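Putative dehydrogenase (Pseudomonas fluorescens, PDB 6UUG) is a flavin-dependent methanesulfinate monooxygenase with an acyl-CoA dehydrogenase-like fold, the oxygenase component of a two-component system in bacterial sulfur assimilation. Local coordinates at residues A[191-202]-A[223-234]. Sequence-based numbering, arbitrary orientation.
Sequences LIAAIPSGRSGI and FERVRVEESELL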
loop_
_atom_site.group_PDB
_atom_site.type_symbol
_atom_site.label_atom_id
_atom_site.label_comp_id
_atom_site.label_asym_id
_atom_site.label_seq_id
_atom_site.Cartn_x
_atom_site.Cartn_y
_atom_site.Cartn_z
ATOM N N LEU A 191 -40.797 5.373 -12.334
ATOM C CA LEU A 191 -41.499 4.633 -13.378
ATOM C C LEU A 191 -40.552 4.431 -14.554
ATOM O O LEU A 191 -39.904 5.382 -14.998
ATOM C CB LEU A 191 -42.756 5.392 -13.821
ATOM C CG LEU A 191 -43.547 4.812 -14.984
ATOM C CD1 LEU A 191 -44.195 3.505 -14.566
ATOM C CD2 LEU A 191 -44.592 5.810 -15.461
ATOM N N ILE A 192 -40.464 3.193 -15.052
ATOM C CA ILE A 192 -39.546 2.830 -16.127
ATOM C C ILE A 192 -40.353 2.458 -17.367
ATOM O O ILE A 192 -41.361 1.756 -17.267
ATOM C CB ILE A 192 -38.638 1.652 -15.721
ATOM C CG1 ILE A 192 -38.146 1.791 -14.270
ATOM C CG2 ILE A 192 -37.479 1.531 -16.697
ATOM C CD1 ILE A 192 -37.258 2.959 -14.040
ATOM N N ALA A 193 -39.898 2.913 -18.533
ATOM C CA ALA A 193 -40.557 2.589 -19.794
ATOM C C ALA A 193 -39.514 2.266 -20.855
ATOM O O ALA A 193 -38.386 2.754 -20.801
ATOM C CB ALA A 193 -41.445 3.750 -20.275
ATOM N N ALA A 194 -39.901 1.439 -21.826
ATOM C CA ALA A 194 -39.094 1.167 -23.011
ATOM C C ALA A 194 -39.757 1.839 -24.209
ATOM O O ALA A 194 -40.896 1.510 -24.546
ATOM C CB ALA A 194 -38.956 -0.334 -23.257
ATOM N N ILE A 195 -39.058 2.770 -24.846
ATOM C CA ILE A 195 -39.678 3.562 -25.910
ATOM C C ILE A 195 -38.685 3.771 -27.042
ATOM O O ILE A 195 -37.462 3.718 -26.838
ATOM C CB ILE A 195 -40.190 4.925 -25.392
ATOM C CG1 ILE A 195 -39.057 5.751 -24.792
ATOM C CG2 ILE A 195 -41.315 4.738 -24.376
ATOM C CD1 ILE A 195 -39.529 7.087 -24.240
ATOM N N PRO A 196 -39.184 3.976 -28.265
ATOM C CA PRO A 196 -38.281 4.199 -29.402
ATOM C C PRO A 196 -37.449 5.453 -29.201
ATOM O O PRO A 196 -37.942 6.475 -28.715
ATOM C CB PRO A 196 -39.236 4.346 -30.595
ATOM C CG PRO A 196 -40.491 3.695 -30.165
ATOM C CD PRO A 196 -40.595 3.926 -28.685
ATOM N N SER A 197 -36.169 5.368 -29.582
ATOM C CA SER A 197 -35.258 6.478 -29.321
ATOM C C SER A 197 -35.559 7.689 -30.187
ATOM O O SER A 197 -35.176 8.802 -29.820
ATOM C CB SER A 197 -33.810 6.038 -29.532
ATOM O OG SER A 197 -33.601 4.759 -28.958
ATOM N N GLY A 198 -36.223 7.503 -31.319
ATOM C CA GLY A 198 -36.583 8.625 -32.163
ATOM C C GLY A 198 -37.977 9.173 -31.953
ATOM O O GLY A 198 -38.444 9.969 -32.778
ATOM N N ARG A 199 -38.658 8.783 -30.877
ATOM C CA ARG A 199 -40.023 9.237 -30.653
ATOM C C ARG A 199 -40.077 10.753 -30.501
ATOM O O ARG A 199 -39.197 11.366 -29.893
ATOM C CB ARG A 199 -40.609 8.569 -29.412
ATOM C CG ARG A 199 -41.973 9.117 -29.032
ATOM C CD ARG A 199 -42.697 8.188 -28.108
ATOM N NE ARG A 199 -43.034 6.931 -28.767
ATOM C CZ ARG A 199 -43.523 5.879 -28.124
ATOM N NH1 ARG A 199 -43.712 5.943 -26.816
ATOM N NH2 ARG A 199 -43.810 4.761 -28.777
ATOM N N SER A 200 -41.133 11.349 -31.056
ATOM C CA SER A 200 -41.326 12.795 -30.995
ATOM C C SER A 200 -41.230 13.311 -29.566
ATOM O O SER A 200 -41.820 12.747 -28.640
ATOM C CB SER A 200 -42.686 13.165 -31.592
ATOM O OG SER A 200 -42.922 14.555 -31.453
ATOM N N GLY A 201 -40.483 14.398 -29.390
ATOM C CA GLY A 201 -40.302 14.995 -28.087
ATOM C C GLY A 201 -38.986 14.669 -27.414
ATOM O O GLY A 201 -38.661 15.295 -26.396
ATOM N N ILE A 202 -38.223 13.713 -27.939
ATOM C CA ILE A 202 -36.927 13.347 -27.382
ATOM C C ILE A 202 -35.843 14.097 -28.133
ATOM O O ILE A 202 -35.754 14.007 -29.365
ATOM C CB ILE A 202 -36.686 11.830 -27.461
ATOM C CG1 ILE A 202 -37.758 11.071 -26.675
ATOM C CG2 ILE A 202 -35.292 11.493 -26.934
ATOM C CD1 ILE A 202 -37.586 9.575 -26.737
ATOM N N PHE A 223 -36.746 15.727 -22.663
ATOM C CA PHE A 223 -38.042 15.110 -22.934
ATOM C C PHE A 223 -39.110 16.198 -22.942
ATOM O O PHE A 223 -39.328 16.862 -21.923
ATOM C CB PHE A 223 -38.377 14.054 -21.875
ATOM C CG PHE A 223 -37.630 12.761 -22.040
ATOM C CD1 PHE A 223 -36.299 12.658 -21.674
ATOM C CD2 PHE A 223 -38.269 11.641 -22.543
ATOM C CE1 PHE A 223 -35.616 11.463 -21.829
ATOM C CE2 PHE A 223 -37.594 10.446 -22.700
ATOM C CZ PHE A 223 -36.271 10.354 -22.345
ATOM N N GLU A 224 -39.785 16.364 -24.076
ATOM C CA GLU A 224 -40.827 17.377 -24.244
ATOM C C GLU A 224 -42.152 16.672 -24.531
ATOM O O GLU A 224 -42.421 16.305 -25.677
ATOM C CB GLU A 224 -40.466 18.347 -25.368
ATOM C CG GLU A 224 -41.343 19.584 -25.408
ATOM C CD GLU A 224 -41.049 20.534 -24.263
ATOM O OE1 GLU A 224 -39.925 21.083 -24.223
ATOM O OE2 GLU A 224 -41.936 20.720 -23.398
ATOM N N ARG A 225 -42.965 16.484 -23.488
ATOM C CA ARG A 225 -44.273 15.825 -23.593
ATOM C C ARG A 225 -44.182 14.521 -24.387
ATOM O O ARG A 225 -44.955 14.268 -25.315
ATOM C CB ARG A 225 -45.314 16.768 -24.204
ATOM C CG ARG A 225 -45.657 17.962 -23.323
ATOM C CD ARG A 225 -46.889 18.720 -23.817
ATOM N NE ARG A 225 -48.101 17.904 -23.770
ATOM C CZ ARG A 225 -48.801 17.540 -24.841
ATOM N NH1 ARG A 225 -48.415 17.930 -26.049
ATOM N NH2 ARG A 225 -49.891 16.790 -24.705
ATOM N N VAL A 226 -43.223 13.678 -24.011
ATOM C CA VAL A 226 -42.987 12.433 -24.738
ATOM C C VAL A 226 -44.045 11.422 -24.330
ATOM O O VAL A 226 -44.146 11.055 -23.154
ATOM C CB VAL A 226 -41.580 11.886 -24.470
ATOM C CG1 VAL A 226 -41.409 10.536 -25.164
ATOM C CG2 VAL A 226 -40.531 12.884 -24.920
ATOM N N ARG A 227 -44.818 10.950 -25.303
ATOM C CA ARG A 227 -45.913 10.039 -25.001
ATOM C C ARG A 227 -45.382 8.653 -24.650
ATOM O O ARG A 227 -44.444 8.151 -25.280
ATOM C CB ARG A 227 -46.873 9.957 -26.189
ATOM C CG ARG A 227 -47.988 8.951 -25.990
ATOM C CD ARG A 227 -49.017 9.003 -27.117
ATOM N NE ARG A 227 -50.044 7.980 -26.937
ATOM C CZ ARG A 227 -51.311 8.116 -27.319
ATOM N NH1 ARG A 227 -52.182 7.135 -27.112
ATOM N NH2 ARG A 227 -51.706 9.239 -27.899
ATOM N N VAL A 228 -45.978 8.038 -23.626
ATOM C CA VAL A 228 -45.621 6.689 -23.188
ATOM C C VAL A 228 -46.904 5.886 -22.983
ATOM O O VAL A 228 -47.757 6.269 -22.171
ATOM C CB VAL A 228 -44.776 6.707 -21.899
ATOM C CG1 VAL A 228 -44.425 5.299 -21.480
ATOM C CG2 VAL A 228 -43.502 7.511 -22.118
ATOM N N GLU A 229 -47.035 4.770 -23.703
ATOM C CA GLU A 229 -48.217 3.926 -23.578
ATOM C C GLU A 229 -48.121 3.034 -22.346
ATOM O O GLU A 229 -47.030 2.687 -21.886
ATOM C CB GLU A 229 -48.393 3.030 -24.804
ATOM C CG GLU A 229 -48.442 3.755 -26.114
ATOM C CD GLU A 229 -49.546 4.786 -26.163
ATOM O OE1 GLU A 229 -50.672 4.510 -25.674
ATOM O OE2 GLU A 229 -49.276 5.878 -26.687
ATOM N N GLU A 230 -49.289 2.630 -21.833
ATOM C CA GLU A 230 -49.325 1.651 -20.749
ATOM C C GLU A 230 -48.544 0.402 -21.122
ATOM O O GLU A 230 -47.818 -0.157 -20.292
ATOM C CB GLU A 230 -50.771 1.275 -20.412
ATOM C CG GLU A 230 -51.601 2.411 -19.849
ATOM C CD GLU A 230 -51.004 2.990 -18.586
ATOM O OE1 GLU A 230 -50.658 4.194 -18.582
ATOM O OE2 GLU A 230 -50.872 2.237 -17.596
ATOM N N SER A 231 -48.673 -0.040 -22.377
ATOM C CA SER A 231 -47.971 -1.218 -22.868
ATOM C C SER A 231 -46.461 -1.034 -22.900
ATOM O O SER A 231 -45.741 -2.008 -23.146
ATOM C CB SER A 231 -48.462 -1.578 -24.274
ATOM O OG SER A 231 -48.045 -0.606 -25.222
ATOM N N GLU A 232 -45.962 0.179 -22.684
ATOM C CA GLU A 232 -44.527 0.408 -22.689
ATOM C C GLU A 232 -43.947 0.543 -21.288
ATOM O O GLU A 232 -42.722 0.614 -21.149
ATOM C CB GLU A 232 -44.210 1.645 -23.536
ATOM C CG GLU A 232 -44.612 1.433 -25.002
ATOM C CD GLU A 232 -44.563 2.693 -25.832
ATOM O OE1 GLU A 232 -44.964 3.764 -25.329
ATOM O OE2 GLU A 232 -44.117 2.604 -26.992
ATOM N N LEU A 233 -44.794 0.562 -20.256
ATOM C CA LEU A 233 -44.336 0.697 -18.880
ATOM C C LEU A 233 -43.919 -0.656 -18.327
ATOM O O LEU A 233 -44.613 -1.657 -18.515
ATOM C CB LEU A 233 -45.442 1.288 -18.000
ATOM C CG LEU A 233 -45.974 2.659 -18.422
ATOM C CD1 LEU A 233 -47.168 3.059 -17.562
ATOM C CD2 LEU A 233 -44.878 3.692 -18.331
ATOM N N LEU A 234 -42.790 -0.676 -17.617
ATOM C CA LEU A 234 -42.255 -1.915 -17.054
ATOM C C LEU A 234 -42.749 -2.017 -15.614
ATOM O O LEU A 234 -42.061 -1.631 -14.673
ATOM C CB LEU A 234 -40.731 -1.934 -17.145
ATOM C CG LEU A 234 -40.085 -1.451 -18.449
ATOM C CD1 LEU A 234 -38.569 -1.678 -18.418
ATOM C CD2 LEU A 234 -40.713 -2.113 -19.680
HETATM O O HOH W 1 -41.564 0.965 -13.675
HETATM O O HOH W 2 -41.922 0.974 -27.128
HETATM O O HOH W 3 -44.463 11.748 -27.963
#
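Arg199 sends CG away from its own backbone N (chi1 173°) and bends at chi3 (-66°), which brings its guanidinium end-on to Glu232, whose chain runs extended beyond CG from the opposite direction. Arg199 NH1 meets Glu232 OE1 at 2.9 Å and Arg199 NH2 meets Glu232 OE2 at 2.8 Å, a bidentate salt bridge on the syn sides of both oxygens, the two planes 32° apart. Glu229 N reaches Glu232 OE1 at 2.8 Å on the anti side, from the opposite face to Arg199 NH1, so three N-H groups limit the carboxylate's rotation. Arg199 NH1 also makes a bent bond to Arg227 O (2.8 Å), tying strand 226-228 to the residue where two beta turns meet, while Pro196 CD lies over the rim of one guanidinium face.

Backbone bonds close both ends: Leu234 N to Ile192 O and Ala194 N to Glu232 O flank the Ala193–Leu233 bridge, and Glu224 N binds Gly201 O (2.8 Å). Between them, Ile195 CD1 lies at the Phe223 ring edge; at the bridge, Ala193 CB meets Val228 CG1 at 3.6 Å.

In the middle beta domain of the acyl-CoA dehydrogenase fold, strand 189-196, paired with 176-183, thus joins the sheet of 221-228 and 159-162, which contains the antiparallel, non-hydrogen-bonded Ile202–Phe223 pair; helix 100-119 packs on Ala194 and Leu234.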